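Local structure of alpha-1,4-endofucoidanase (Mariniflexile fucanivorans, 6DLH) at residues T55-I60 with Q162-D167; S104-D109 with G114-L119; P574-L579 with A595-E600; V622-G627 with D663-E668; A671-K676 with N691-S696. The protein hydrolyses alpha-1,4-fucosidic linkages inside fucoidan chains with retention of configuration, using a GH107 catalytic domain followed by three calcium-binding Ig-like domains. All coordinates share one frame; numbering follows the deposited sequence.

Contact 1 of 5, residues T55-I60 with Q162-D167; sequences TFNGNI and QADYPD
Over one face of the Phe56 ring lies the side chain of Asp164, its CB 3.9 Å from the ring centroid and only 17° off the normal, a CH-pi contact. The carboxylate continues this stacking, its plane 22° from that of the ring, and Asp164 OD2 comes to 3.5 Å from Phe56 CE1. Tyr165 meets the same ring obliquely, with its CE1 3.8 Å from CD2 of Phe56 and the two planes 50° apart. The beta carbon of Gln162 lies over a face of the tyrosine ring, while the hydroxyl of Tyr165 is bonded to the carbonyl of Ile90. A flat hydrocarbon suits position 56 because it can take a methylene and a second ring together.

Next to it, Asn57 ND2 donates a nearly straight bond of 3.0 Å to the backbone O of Asp164. The acceptor lies in the amide plane of Asn57; asparagine fits because OD1 can at the same time accept from Leu119 N. Phe56 and Asn57 begin a type I' turn in the loop between strand 46-49 and helix 66-71, and their partners occupy the loop joining strand 143-149 to helix 168-176.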
# COMPACT_ATOMS: atom_id res chain seq x y z
N THR A 55 0.62 -8.39 1.87
CA THR A 55 -0.48 -7.47 2.13
C THR A 55 -1.76 -8.21 2.51
O THR A 55 -2.74 -7.57 2.86
CB THR A 55 -0.79 -6.61 0.89
OG1 THR A 55 -1.24 -7.50 -0.13
CG2 THR A 55 0.40 -5.80 0.41
N PHE A 56 -1.72 -9.55 2.43
CA PHE A 56 -2.89 -10.41 2.50
C PHE A 56 -3.39 -10.54 3.94
O PHE A 56 -2.67 -10.23 4.89
CB PHE A 56 -2.52 -11.79 1.97
CG PHE A 56 -1.18 -12.29 2.45
CD1 PHE A 56 -0.99 -12.65 3.78
CD2 PHE A 56 -0.10 -12.37 1.59
CE1 PHE A 56 0.25 -13.08 4.23
CE2 PHE A 56 1.13 -12.81 2.03
CZ PHE A 56 1.31 -13.17 3.35
N ASN A 57 -4.63 -11.04 4.08
CA ASN A 57 -5.18 -11.54 5.34
C ASN A 57 -5.27 -10.42 6.36
O ASN A 57 -4.91 -10.61 7.52
CB ASN A 57 -4.41 -12.74 5.88
CG ASN A 57 -4.52 -13.96 4.98
OD1 ASN A 57 -5.53 -14.14 4.29
ND2 ASN A 57 -3.49 -14.79 4.98
N GLY A 58 -5.72 -9.25 5.89
CA GLY A 58 -5.94 -8.07 6.72
C GLY A 58 -4.70 -7.20 6.92
O GLY A 58 -4.81 -6.07 7.38
N ASN A 59 -3.52 -7.74 6.58
CA ASN A 59 -2.24 -7.07 6.79
C ASN A 59 -2.26 -5.61 6.30
O ASN A 59 -1.68 -4.76 6.96
CB ASN A 59 -1.06 -7.84 6.19
CG ASN A 59 -0.73 -9.13 6.92
OD1 ASN A 59 -1.07 -9.30 8.09
ND2 ASN A 59 -0.01 -10.02 6.25
N ILE A 60 -2.92 -5.32 5.18
CA ILE A 60 -2.83 -4.02 4.53
C ILE A 60 -3.83 -3.02 5.13
O ILE A 60 -3.73 -1.82 4.90
CB ILE A 60 -2.98 -4.12 3.00
CG1 ILE A 60 -2.57 -2.83 2.27
CG2 ILE A 60 -4.38 -4.55 2.61
CD1 ILE A 60 -1.10 -2.48 2.41
N GLN A 162 0.27 -21.66 -2.12
CA GLN A 162 0.61 -20.49 -1.32
C GLN A 162 -0.03 -20.58 0.06
O GLN A 162 -1.24 -20.42 0.20
CB GLN A 162 0.24 -19.20 -2.07
CG GLN A 162 0.75 -19.14 -3.50
CD GLN A 162 2.23 -19.45 -3.65
OE1 GLN A 162 3.05 -19.09 -2.80
NE2 GLN A 162 2.57 -20.12 -4.73
N ALA A 163 0.81 -20.81 1.07
CA ALA A 163 0.39 -21.19 2.42
C ALA A 163 -0.28 -20.03 3.17
O ALA A 163 -0.48 -20.14 4.38
CB ALA A 163 1.57 -21.73 3.18
N ASP A 164 -0.63 -18.95 2.46
CA ASP A 164 -1.32 -17.82 3.08
C ASP A 164 -2.67 -17.60 2.40
O ASP A 164 -3.59 -17.06 3.02
CB ASP A 164 -0.45 -16.56 3.12
CG ASP A 164 0.65 -16.63 4.17
OD1 ASP A 164 1.80 -16.96 3.80
OD2 ASP A 164 0.35 -16.36 5.34
N TYR A 165 -2.77 -18.00 1.14
CA TYR A 165 -4.01 -17.99 0.39
C TYR A 165 -4.11 -19.29 -0.41
O TYR A 165 -4.28 -19.26 -1.63
CB TYR A 165 -4.12 -16.71 -0.46
CG TYR A 165 -2.82 -16.26 -1.08
CD1 TYR A 165 -1.88 -15.56 -0.34
CD2 TYR A 165 -2.51 -16.54 -2.41
CE1 TYR A 165 -0.67 -15.15 -0.88
CE2 TYR A 165 -1.31 -16.14 -2.97
CZ TYR A 165 -0.38 -15.45 -2.20
OH TYR A 165 0.81 -15.05 -2.73
N PRO A 166 -4.04 -20.46 0.26
CA PRO A 166 -3.81 -21.75 -0.40
C PRO A 166 -4.68 -22.11 -1.60
O PRO A 166 -4.22 -22.81 -2.49
CB PRO A 166 -3.98 -22.79 0.73
CG PRO A 166 -3.64 -22.01 1.98
CD PRO A 166 -4.19 -20.63 1.72
N ASP A 167 -5.93 -21.63 -1.63
CA ASP A 167 -6.84 -22.05 -2.69
C ASP A 167 -7.69 -20.89 -3.20
O ASP A 167 -8.80 -21.11 -3.68
CB ASP A 167 -7.66 -23.29 -2.31
CG ASP A 167 -7.99 -23.41 -0.83
OD1 ASP A 167 -8.76 -22.57 -0.33
OD2 ASP A 167 -7.48 -24.36 -0.19

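Contact 2 of 5, residues S104-D109 with G114-L119; sequences SLWQGD and GDPINL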
# COMPACT_ATOMS: atom_id res chain seq x y z
N SER A 104 -15.47 -12.51 -1.27
CA SER A 104 -16.24 -13.75 -1.24
C SER A 104 -15.33 -14.97 -1.27
O SER A 104 -15.60 -15.96 -0.59
CB SER A 104 -17.24 -13.79 -2.36
OG SER A 104 -16.64 -14.33 -3.53
N LEU A 105 -14.24 -14.88 -2.04
CA LEU A 105 -13.27 -15.95 -2.20
C LEU A 105 -12.66 -16.32 -0.85
O LEU A 105 -12.07 -17.39 -0.70
CB LEU A 105 -12.17 -15.47 -3.15
CG LEU A 105 -12.33 -15.81 -4.63
CD1 LEU A 105 -13.36 -14.92 -5.30
CD2 LEU A 105 -10.99 -15.68 -5.34
N TRP A 106 -12.76 -15.40 0.12
CA TRP A 106 -12.26 -15.64 1.46
C TRP A 106 -13.00 -16.81 2.10
O TRP A 106 -12.38 -17.79 2.50
CB TRP A 106 -12.35 -14.36 2.31
CG TRP A 106 -11.95 -14.53 3.75
CD1 TRP A 106 -11.07 -15.43 4.26
CD2 TRP A 106 -12.40 -13.73 4.85
NE1 TRP A 106 -10.96 -15.27 5.62
CE2 TRP A 106 -11.76 -14.22 6.01
CE3 TRP A 106 -13.29 -12.65 4.98
CZ2 TRP A 106 -11.98 -13.68 7.27
CZ3 TRP A 106 -13.51 -12.11 6.23
CH2 TRP A 106 -12.86 -12.62 7.36
N GLN A 107 -14.33 -16.68 2.19
CA GLN A 107 -15.22 -17.66 2.81
C GLN A 107 -14.95 -17.75 4.31
O GLN A 107 -15.38 -18.70 4.97
CB GLN A 107 -15.14 -19.02 2.10
CG GLN A 107 -15.84 -19.04 0.75
CD GLN A 107 -15.56 -20.27 -0.09
OE1 GLN A 107 -14.94 -21.23 0.35
NE2 GLN A 107 -16.04 -20.24 -1.33
N GLY A 108 -14.22 -16.76 4.85
CA GLY A 108 -14.05 -16.60 6.28
C GLY A 108 -13.10 -17.61 6.91
O GLY A 108 -13.11 -17.79 8.12
N ASP A 109 -12.27 -18.26 6.09
CA ASP A 109 -11.38 -19.31 6.58
C ASP A 109 -10.36 -18.69 7.53
O ASP A 109 -9.98 -17.53 7.37
CB ASP A 109 -10.72 -20.10 5.44
CG ASP A 109 -11.68 -20.48 4.32
OD1 ASP A 109 -12.82 -20.88 4.62
OD2 ASP A 109 -11.27 -20.37 3.14
N GLY A 114 -6.48 -18.05 14.61
CA GLY A 114 -7.71 -17.29 14.42
C GLY A 114 -7.53 -16.18 13.38
O GLY A 114 -8.50 -15.54 12.98
N ASP A 115 -6.28 -15.99 12.94
CA ASP A 115 -5.94 -14.99 11.94
C ASP A 115 -6.50 -15.45 10.59
O ASP A 115 -6.53 -16.64 10.32
CB ASP A 115 -4.43 -14.74 11.90
CG ASP A 115 -3.90 -14.07 13.16
OD1 ASP A 115 -4.39 -12.97 13.48
OD2 ASP A 115 -3.01 -14.65 13.81
N PRO A 116 -6.97 -14.52 9.73
CA PRO A 116 -7.49 -14.88 8.41
C PRO A 116 -6.52 -15.65 7.51
O PRO A 116 -5.30 -15.65 7.72
CB PRO A 116 -7.86 -13.53 7.78
CG PRO A 116 -8.10 -12.63 8.97
CD PRO A 116 -7.07 -13.07 9.98
N ILE A 117 -7.10 -16.34 6.52
CA ILE A 117 -6.39 -17.10 5.51
C ILE A 117 -7.28 -17.08 4.26
O ILE A 117 -8.50 -17.01 4.37
CB ILE A 117 -6.07 -18.52 6.01
CG1 ILE A 117 -4.61 -18.91 5.75
CG2 ILE A 117 -7.05 -19.56 5.46
CD1 ILE A 117 -4.06 -19.93 6.72
N ASN A 118 -6.65 -17.06 3.08
CA ASN A 118 -7.36 -16.95 1.81
C ASN A 118 -8.02 -15.59 1.65
O ASN A 118 -8.90 -15.43 0.80
CB ASN A 118 -8.38 -18.08 1.61
CG ASN A 118 -7.76 -19.38 1.15
OD1 ASN A 118 -7.16 -19.46 0.09
ND2 ASN A 118 -7.91 -20.42 1.96
N LEU A 119 -7.60 -14.59 2.44
CA LEU A 119 -8.10 -13.24 2.26
C LEU A 119 -7.04 -12.41 1.52
O LEU A 119 -5.95 -12.17 2.05
CB LEU A 119 -8.48 -12.63 3.61
CG LEU A 119 -8.99 -11.18 3.56
CD1 LEU A 119 -10.29 -11.07 2.77
CD2 LEU A 119 -9.14 -10.60 4.95
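Trp106 is packed closely against the 114-119 segment. Its chi1 of 175° swings the indole away from its own backbone N-H and across the turn. Leu119 packs over one face of the indole, its CB 4.0 Å from the centroid of the five-membered ring, and Gly108 CA rests on the opposite face. Ile117 O comes to 3.0 Å from Trp106 CD1 at the ring edge, and Trp106 CA makes a CA-H...O contact with Asn118 O. Trp106 NE1 spans the turn, donating to Asp109 O (3.0 Å) in the carbonyl plane, on a lone pair. Ile117 N reaches Asp109 O from above the carbonyl plane (3.2 Å), giving that oxygen two donors.

Contacts are fewer toward the partly exposed side: Pro116 touches the indole through CB, 4.2 Å from Trp106 CZ2, and the Ile117 side chain meets Asp109 CB through CG2 (3.7 Å). The Asp109 carboxylate has its salt bridge with Arg171. A leucine in place of Trp106 would probably deprive Asp109 O of one donor and Leu119 of the broad face it rests on.

Tryptophan suits this place by joining a flat face to an N-H. Residues Trp106 to Asp109 form a type I' beta turn, with Gln107 and Gly108 both at positive phi, in the long loop between helices 100-104 and 129-139.

Contact 3 of 5, residues P574-L579 with A595-E600; sequences PDWLVL and AADAGE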
# COMPACT_ATOMS: atom_id res chain seq x y z
N PRO A 574 -9.43 0.07 30.83
CA PRO A 574 -8.28 -0.83 31.02
C PRO A 574 -7.05 -0.48 30.19
O PRO A 574 -7.16 0.13 29.12
CB PRO A 574 -8.81 -2.19 30.56
CG PRO A 574 -10.31 -2.10 30.78
CD PRO A 574 -10.64 -0.67 30.43
N ASP A 575 -5.87 -0.89 30.69
CA ASP A 575 -4.59 -0.43 30.19
C ASP A 575 -4.26 -1.02 28.82
O ASP A 575 -3.56 -0.38 28.03
CB ASP A 575 -3.46 -0.72 31.19
CG ASP A 575 -3.61 -0.05 32.54
OD1 ASP A 575 -3.49 1.20 32.60
OD2 ASP A 575 -3.84 -0.77 33.53
N TRP A 576 -4.76 -2.24 28.55
CA TRP A 576 -4.31 -3.05 27.42
C TRP A 576 -4.53 -2.35 26.07
O TRP A 576 -3.73 -2.54 25.15
CB TRP A 576 -4.94 -4.44 27.44
CG TRP A 576 -6.40 -4.48 27.09
CD1 TRP A 576 -7.44 -4.53 27.97
CD2 TRP A 576 -6.98 -4.51 25.78
NE1 TRP A 576 -8.63 -4.57 27.29
CE2 TRP A 576 -8.38 -4.56 25.95
CE3 TRP A 576 -6.47 -4.49 24.47
CZ2 TRP A 576 -9.27 -4.59 24.87
CZ3 TRP A 576 -7.34 -4.51 23.41
CH2 TRP A 576 -8.72 -4.56 23.60
N LEU A 577 -5.61 -1.57 25.95
CA LEU A 577 -5.93 -0.93 24.69
C LEU A 577 -4.93 0.19 24.41
O LEU A 577 -4.70 1.06 25.25
CB LEU A 577 -7.38 -0.42 24.72
CG LEU A 577 -7.93 0.10 23.39
CD1 LEU A 577 -8.08 -1.02 22.37
CD2 LEU A 577 -9.26 0.82 23.60
N VAL A 578 -4.32 0.14 23.22
CA VAL A 578 -3.34 1.12 22.78
C VAL A 578 -3.95 1.92 21.63
O VAL A 578 -4.61 1.35 20.77
CB VAL A 578 -2.03 0.43 22.36
CG1 VAL A 578 -1.05 1.38 21.68
CG2 VAL A 578 -1.36 -0.28 23.52
N LEU A 579 -3.73 3.24 21.65
CA LEU A 579 -4.13 4.12 20.56
C LEU A 579 -2.88 4.73 19.93
O LEU A 579 -1.98 5.19 20.63
CB LEU A 579 -5.04 5.22 21.12
CG LEU A 579 -5.35 6.38 20.17
CD1 LEU A 579 -6.38 5.98 19.13
CD2 LEU A 579 -5.81 7.62 20.93
N ALA A 595 -6.42 -12.98 29.75
CA ALA A 595 -7.61 -13.64 30.24
C ALA A 595 -8.29 -12.80 31.32
O ALA A 595 -9.51 -12.88 31.50
CB ALA A 595 -7.26 -15.02 30.74
N ALA A 596 -7.51 -11.97 32.01
CA ALA A 596 -8.00 -11.07 33.04
C ALA A 596 -8.90 -9.98 32.46
O ALA A 596 -9.65 -9.35 33.21
CB ALA A 596 -6.83 -10.46 33.79
N ASP A 597 -8.84 -9.75 31.14
CA ASP A 597 -9.59 -8.68 30.52
C ASP A 597 -10.91 -9.19 29.94
O ASP A 597 -11.67 -8.42 29.35
CB ASP A 597 -8.76 -7.91 29.49
CG ASP A 597 -7.55 -7.19 30.08
OD1 ASP A 597 -7.75 -6.30 30.93
OD2 ASP A 597 -6.42 -7.53 29.67
N ALA A 598 -11.18 -10.49 30.14
CA ALA A 598 -12.35 -11.16 29.59
C ALA A 598 -13.64 -10.41 29.94
O ALA A 598 -13.75 -9.82 31.02
CB ALA A 598 -12.40 -12.59 30.07
N GLY A 599 -14.61 -10.45 29.01
CA GLY A 599 -15.90 -9.81 29.19
C GLY A 599 -15.95 -8.40 28.60
O GLY A 599 -15.06 -8.01 27.85
N GLU A 600 -16.99 -7.65 28.98
CA GLU A 600 -17.28 -6.33 28.42
C GLU A 600 -16.29 -5.30 28.96
O GLU A 600 -16.25 -5.05 30.17
CB GLU A 600 -18.73 -5.94 28.71
O HOH W 1 -5.57 -3.76 30.72
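The direct packing is made by Trp576 and Asp597. The carboxyl carbon CG of Asp597 comes to 3.4 Å from CD1 of the Trp576 indole, and both carboxylate oxygens stay near that same ring atom; Asp597 OD1 is 3.5 Å from Trp576 CD1. Their side chains lie antiparallel, side by side, the carboxylate plane turned 47° from the ring, an oblique approach in which the acid lies alongside the pyrrole portion. Trp576 reaches this place with CG between its backbone N and carbonyl carbon (chi1 72°). Pro574 adds a peripheral touch, CB to Asp597 OD1 at 4.3 Å.

These two residues lie in the second Ig-like domain, a beta sandwich: segment 574-579 runs into strand 578-583 of the three-stranded sheet, whereas the short 3-10 turn 595-597 leads into strand 599-608 of the four-stranded one.

No direct hydrogen bond joins the segments; a water bridges them. It accepts from Trp576 N at 2.8 Å and donates weakly to Asp597 OD1 at 3.4 Å. The polar ends are held by nearby residues: Asp597 OD2 accepts from Thr594 N, and Trp576 NE1 donates to Asn601 OD1. Aspartate is short enough to serve Thr594 N while its carboxylate flanks the ring, and tryptophan brings both an N-H for Asn601 and a large apolar surface that also packs on Ile620 and Val622 of strand 613-623.

Contact 4 of 5, residues V622-G627 with D663-E668; sequences VDHVAG and DYYDFE. With CA (calcium ion), chain F.
An aromatic cluster of His624, Tyr665 and Phe667 joins the end of one Ig-like domain to the calcium-binding loop of the next. Strand 613-623 of the first domain runs out just before His624, and segment 663-668 belongs to the following beta sandwich.

The Tyr665 hydroxyl has two partners across the contact. Tyr665 OH lies in the plane of the His624 ring, 2.9 Å from ND1, in a bond whose donor could be either atom, and accepts from Val625 N at 3.3 Å. Tyrosine suits this place because its long ring carries the hydroxyl across to the linker, CG standing anti to the backbone N (chi1 -165°). Val625 lies over a face of that ring, its CB 4.1 Å from the centroid, a CH-pi contact suited to a branched aliphatic residue.

Phe667 turns its edge to the face of His624 in a T-shaped pair, planes 78° apart, with CD1 above the centre of the imidazole. Its own face takes Tyr665 CD2.

The residues flanking Phe667 bind the metal, in company with Gly634, Asp670 and Asp715: Asp666 OD1 is 2.5 Å and Glu668 OE1 2.7 Å from the calcium ion.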
# COMPACT_ATOMS: atom_id res chain seq x y z
N VAL A 622 -13.82 -8.74 25.22
CA VAL A 622 -12.68 -9.65 25.18
C VAL A 622 -13.17 -11.07 25.42
O VAL A 622 -13.78 -11.35 26.45
CB VAL A 622 -11.61 -9.26 26.21
CG1 VAL A 622 -10.50 -10.30 26.31
CG2 VAL A 622 -11.03 -7.88 25.96
N ASP A 623 -12.88 -11.98 24.48
CA ASP A 623 -13.22 -13.39 24.60
C ASP A 623 -12.01 -14.15 25.13
O ASP A 623 -10.88 -13.70 24.98
CB ASP A 623 -13.59 -14.00 23.25
CG ASP A 623 -15.01 -13.69 22.77
OD1 ASP A 623 -15.80 -13.14 23.55
OD2 ASP A 623 -15.30 -14.03 21.60
N HIS A 624 -12.28 -15.32 25.73
CA HIS A 624 -11.23 -16.23 26.17
C HIS A 624 -10.62 -16.93 24.96
O HIS A 624 -11.28 -17.09 23.93
CB HIS A 624 -11.79 -17.25 27.19
CG HIS A 624 -11.93 -16.71 28.58
ND1 HIS A 624 -10.87 -16.16 29.27
CD2 HIS A 624 -12.99 -16.65 29.41
CE1 HIS A 624 -11.27 -15.77 30.47
NE2 HIS A 624 -12.57 -16.06 30.57
N VAL A 625 -9.35 -17.34 25.09
CA VAL A 625 -8.69 -18.20 24.12
C VAL A 625 -9.51 -19.48 23.98
O VAL A 625 -9.93 -20.05 24.98
CB VAL A 625 -7.23 -18.50 24.55
CG1 VAL A 625 -6.56 -19.51 23.64
CG2 VAL A 625 -6.39 -17.24 24.66
N ALA A 626 -9.74 -19.91 22.73
CA ALA A 626 -10.54 -21.10 22.47
C ALA A 626 -9.68 -22.34 22.67
O ALA A 626 -8.45 -22.26 22.66
CB ALA A 626 -11.10 -21.04 21.07
N GLY A 627 -10.35 -23.49 22.86
CA GLY A 627 -9.68 -24.78 22.90
C GLY A 627 -9.42 -25.29 24.32
O GLY A 627 -8.97 -26.42 24.50
N ASP A 663 -0.57 -23.93 25.24
CA ASP A 663 -0.36 -25.18 25.95
C ASP A 663 -1.10 -25.19 27.29
O ASP A 663 -1.47 -26.26 27.77
CB ASP A 663 1.14 -25.48 26.10
CG ASP A 663 1.88 -25.52 24.77
OD1 ASP A 663 1.59 -26.43 23.97
OD2 ASP A 663 2.73 -24.63 24.55
N TYR A 664 -1.32 -24.00 27.86
CA TYR A 664 -1.87 -23.86 29.20
C TYR A 664 -2.51 -22.48 29.34
O TYR A 664 -2.02 -21.50 28.79
CB TYR A 664 -0.79 -24.10 30.26
CG TYR A 664 0.34 -23.10 30.28
CD1 TYR A 664 0.21 -21.90 30.96
CD2 TYR A 664 1.53 -23.35 29.61
CE1 TYR A 664 1.24 -20.96 30.97
CE2 TYR A 664 2.57 -22.42 29.61
CZ TYR A 664 2.42 -21.22 30.29
OH TYR A 664 3.41 -20.29 30.31
N TYR A 665 -3.60 -22.42 30.13
CA TYR A 665 -4.41 -21.23 30.22
C TYR A 665 -4.98 -21.07 31.63
O TYR A 665 -5.38 -22.05 32.26
CB TYR A 665 -5.56 -21.32 29.20
CG TYR A 665 -6.28 -20.02 28.92
CD1 TYR A 665 -5.59 -18.91 28.46
CD2 TYR A 665 -7.65 -19.92 29.08
CE1 TYR A 665 -6.25 -17.72 28.18
CE2 TYR A 665 -8.33 -18.75 28.80
CZ TYR A 665 -7.63 -17.65 28.34
OH TYR A 665 -8.28 -16.49 28.06
N ASP A 666 -5.03 -19.82 32.10
CA ASP A 666 -5.65 -19.48 33.37
C ASP A 666 -6.74 -18.43 33.15
O ASP A 666 -6.44 -17.30 32.77
CB ASP A 666 -4.61 -18.99 34.39
CG ASP A 666 -5.24 -18.55 35.70
OD1 ASP A 666 -5.79 -19.42 36.41
OD2 ASP A 666 -5.20 -17.34 35.98
N PHE A 667 -7.99 -18.79 33.46
CA PHE A 667 -9.15 -17.99 33.13
C PHE A 667 -9.21 -16.68 33.91
O PHE A 667 -10.11 -15.87 33.67
CB PHE A 667 -10.43 -18.82 33.27
CG PHE A 667 -10.63 -19.81 32.14
CD1 PHE A 667 -11.30 -19.44 30.98
CD2 PHE A 667 -10.14 -21.10 32.24
CE1 PHE A 667 -11.48 -20.35 29.95
CE2 PHE A 667 -10.32 -22.01 31.20
CZ PHE A 667 -10.99 -21.63 30.06
N GLU A 668 -8.26 -16.45 34.83
CA GLU A 668 -8.26 -15.21 35.60
C GLU A 668 -7.00 -14.40 35.28
O GLU A 668 -6.85 -13.27 35.75
CB GLU A 668 -8.42 -15.46 37.10
CG GLU A 668 -9.70 -16.19 37.48
CD GLU A 668 -9.68 -17.69 37.22
OE1 GLU A 668 -8.57 -18.25 37.14
OE2 GLU A 668 -10.76 -18.29 37.08
CA CA F . -6.43 -18.79 38.76

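Contact 5 of 5, residues A671-K676 with N691-S696; sequences ALTITK and NSWKLS
Van der Waals packing makes this contact, and Trp693 supplies one whole side of it. One face of its indole lies against the backbone of Ile674. Ile674 N is 3.7 Å from Trp693 CZ2, and Ile674 O comes to 3.5 Å from Trp693 CZ3. The ring is directed there by chi1 of -66°, which sets CG anti to the carbonyl carbon. From the isoleucine side chain the delta methyl takes part: Ile674 CD1 is 4.2 Å from Trp693 CG. The Thr673 side chain leaves the backbone on the far side, yet its CG2 comes to 4.2 Å from Trp693 CH2 at the far end of the indole. Beta-branched Ile674 suits a buried strand position, where it also packs on Ile685 and Leu713.

Among polar atoms, Ile674 N lies over the face, offset toward the rim, and Leu672 O at the edge, near the ring plane, 3.6 Å from Trp693 CZ2. No hydrogen bond joins the two segments, and their backbone bonds go to other strands: Thr675 pairs with Asn712, Trp693 with Leu658. The contact therefore spans the two sheets of an Ig-like sandwich, strand 674-678 in the four-stranded sheet and strand 692-697 in the three-stranded one.

Replacing Trp693 with an alanine would probably open a gap between the sheets and leave the Ile674 delta methyl without the ring it packs on. With apolar surface and peptide groups in place of directional bonds, cohesion across this interface depends chiefly on shape and on burial of the broad indole.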
# COMPACT_ATOMS: atom_id res chain seq x y z
N ALA A 671 -0.54 -14.98 37.33
CA ALA A 671 0.80 -15.49 37.09
C ALA A 671 0.83 -16.99 37.39
O ALA A 671 0.26 -17.43 38.38
CB ALA A 671 1.79 -14.71 37.93
N LEU A 672 1.46 -17.77 36.50
CA LEU A 672 1.50 -19.22 36.65
C LEU A 672 2.93 -19.66 36.95
O LEU A 672 3.90 -18.98 36.60
CB LEU A 672 1.01 -19.89 35.36
CG LEU A 672 -0.48 -19.77 35.02
CD1 LEU A 672 -1.33 -19.53 36.26
CD2 LEU A 672 -0.72 -18.68 33.98
N THR A 673 3.03 -20.82 37.61
CA THR A 673 4.29 -21.51 37.83
C THR A 673 4.15 -22.95 37.32
O THR A 673 3.12 -23.58 37.54
CB THR A 673 4.71 -21.46 39.31
OG1 THR A 673 4.71 -20.10 39.75
CG2 THR A 673 6.07 -22.07 39.57
N ILE A 674 5.17 -23.43 36.60
CA ILE A 674 5.26 -24.83 36.22
C ILE A 674 6.46 -25.44 36.94
O ILE A 674 7.59 -24.98 36.80
CB ILE A 674 5.30 -25.02 34.69
CG1 ILE A 674 4.12 -24.32 34.00
CG2 ILE A 674 5.36 -26.50 34.32
CD1 ILE A 674 4.05 -24.55 32.50
N THR A 675 6.17 -26.46 37.75
CA THR A 675 7.19 -27.25 38.43
C THR A 675 7.10 -28.69 37.92
O THR A 675 6.03 -29.16 37.55
CB THR A 675 7.04 -27.15 39.95
OG1 THR A 675 5.73 -27.62 40.25
CG2 THR A 675 7.19 -25.74 40.48
N LYS A 676 8.25 -29.36 37.85
CA LYS A 676 8.29 -30.75 37.47
C LYS A 676 7.97 -31.58 38.70
O LYS A 676 8.37 -31.21 39.81
CB LYS A 676 9.68 -31.11 36.94
CG LYS A 676 9.80 -32.48 36.28
CD LYS A 676 11.25 -32.87 36.08
CE LYS A 676 11.42 -34.12 35.25
NZ LYS A 676 12.86 -34.43 35.07
N ASN A 691 5.29 -15.50 29.60
CA ASN A 691 4.26 -16.19 28.84
C ASN A 691 4.71 -17.58 28.39
O ASN A 691 3.90 -18.33 27.83
CB ASN A 691 3.82 -15.37 27.62
CG ASN A 691 3.15 -14.06 27.97
OD1 ASN A 691 2.02 -14.05 28.46
ND2 ASN A 691 3.82 -12.95 27.71
N SER A 692 5.98 -17.93 28.64
CA SER A 692 6.56 -19.13 28.06
C SER A 692 7.57 -19.80 29.00
O SER A 692 8.31 -19.12 29.71
CB SER A 692 7.18 -18.83 26.72
OG SER A 692 8.18 -17.83 26.84
N TRP A 693 7.59 -21.14 28.96
CA TRP A 693 8.50 -21.97 29.73
C TRP A 693 9.21 -22.94 28.79
O TRP A 693 8.56 -23.58 27.96
CB TRP A 693 7.75 -22.72 30.84
CG TRP A 693 7.17 -21.83 31.90
CD1 TRP A 693 6.14 -20.95 31.76
CD2 TRP A 693 7.58 -21.73 33.28
NE1 TRP A 693 5.89 -20.30 32.94
CE2 TRP A 693 6.76 -20.76 33.90
CE3 TRP A 693 8.57 -22.36 34.05
CZ2 TRP A 693 6.90 -20.41 35.24
CZ3 TRP A 693 8.71 -22.01 35.38
CH2 TRP A 693 7.88 -21.05 35.96
N LYS A 694 10.54 -23.05 28.92
CA LYS A 694 11.32 -23.88 28.00
C LYS A 694 11.70 -25.21 28.65
O LYS A 694 12.30 -25.25 29.72
CB LYS A 694 12.56 -23.14 27.48
CG LYS A 694 13.38 -23.92 26.46
CD LYS A 694 14.51 -23.12 25.82
CE LYS A 694 15.74 -22.99 26.69
NZ LYS A 694 16.73 -22.07 26.10
N LEU A 695 11.34 -26.29 27.96
CA LEU A 695 11.78 -27.64 28.28
C LEU A 695 13.06 -27.92 27.50
O LEU A 695 13.06 -27.86 26.27
CB LEU A 695 10.69 -28.63 27.86
CG LEU A 695 9.37 -28.53 28.63
CD1 LEU A 695 8.24 -29.19 27.86
CD2 LEU A 695 9.51 -29.14 30.02
N SER A 696 14.14 -28.22 28.22
CA SER A 696 15.41 -28.50 27.56
C SER A 696 16.16 -29.63 28.26
O SER A 696 15.81 -30.04 29.37
CB SER A 696 16.24 -27.25 27.45
OG SER A 696 16.38 -26.62 28.71

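In the fold
Along the chain, contact 2 is nested inside the loop closed by contact 1, and contacts 3, 4 and 5 follow in series. Contacts 1 and 2, centres 8 Å apart, lie among the loops around the seven-stranded parallel sheet and are joined by hydrogen bonds from Asn57 N to Leu119 O and from Asp167 N to Asn118 OD1. Contacts 3 and 4, centres 14 Å apart, share the sheet containing strands 599-608 and 613-623; contact 4 then crosses into the last Ig-like domain of this chain, where contact 5, its centre 16 Å from that of contact 4, spans the sandwich. The series thus passes from the parallel-sheet domain to calcium-binding beta modules, with contact 4 at the junction of the last two.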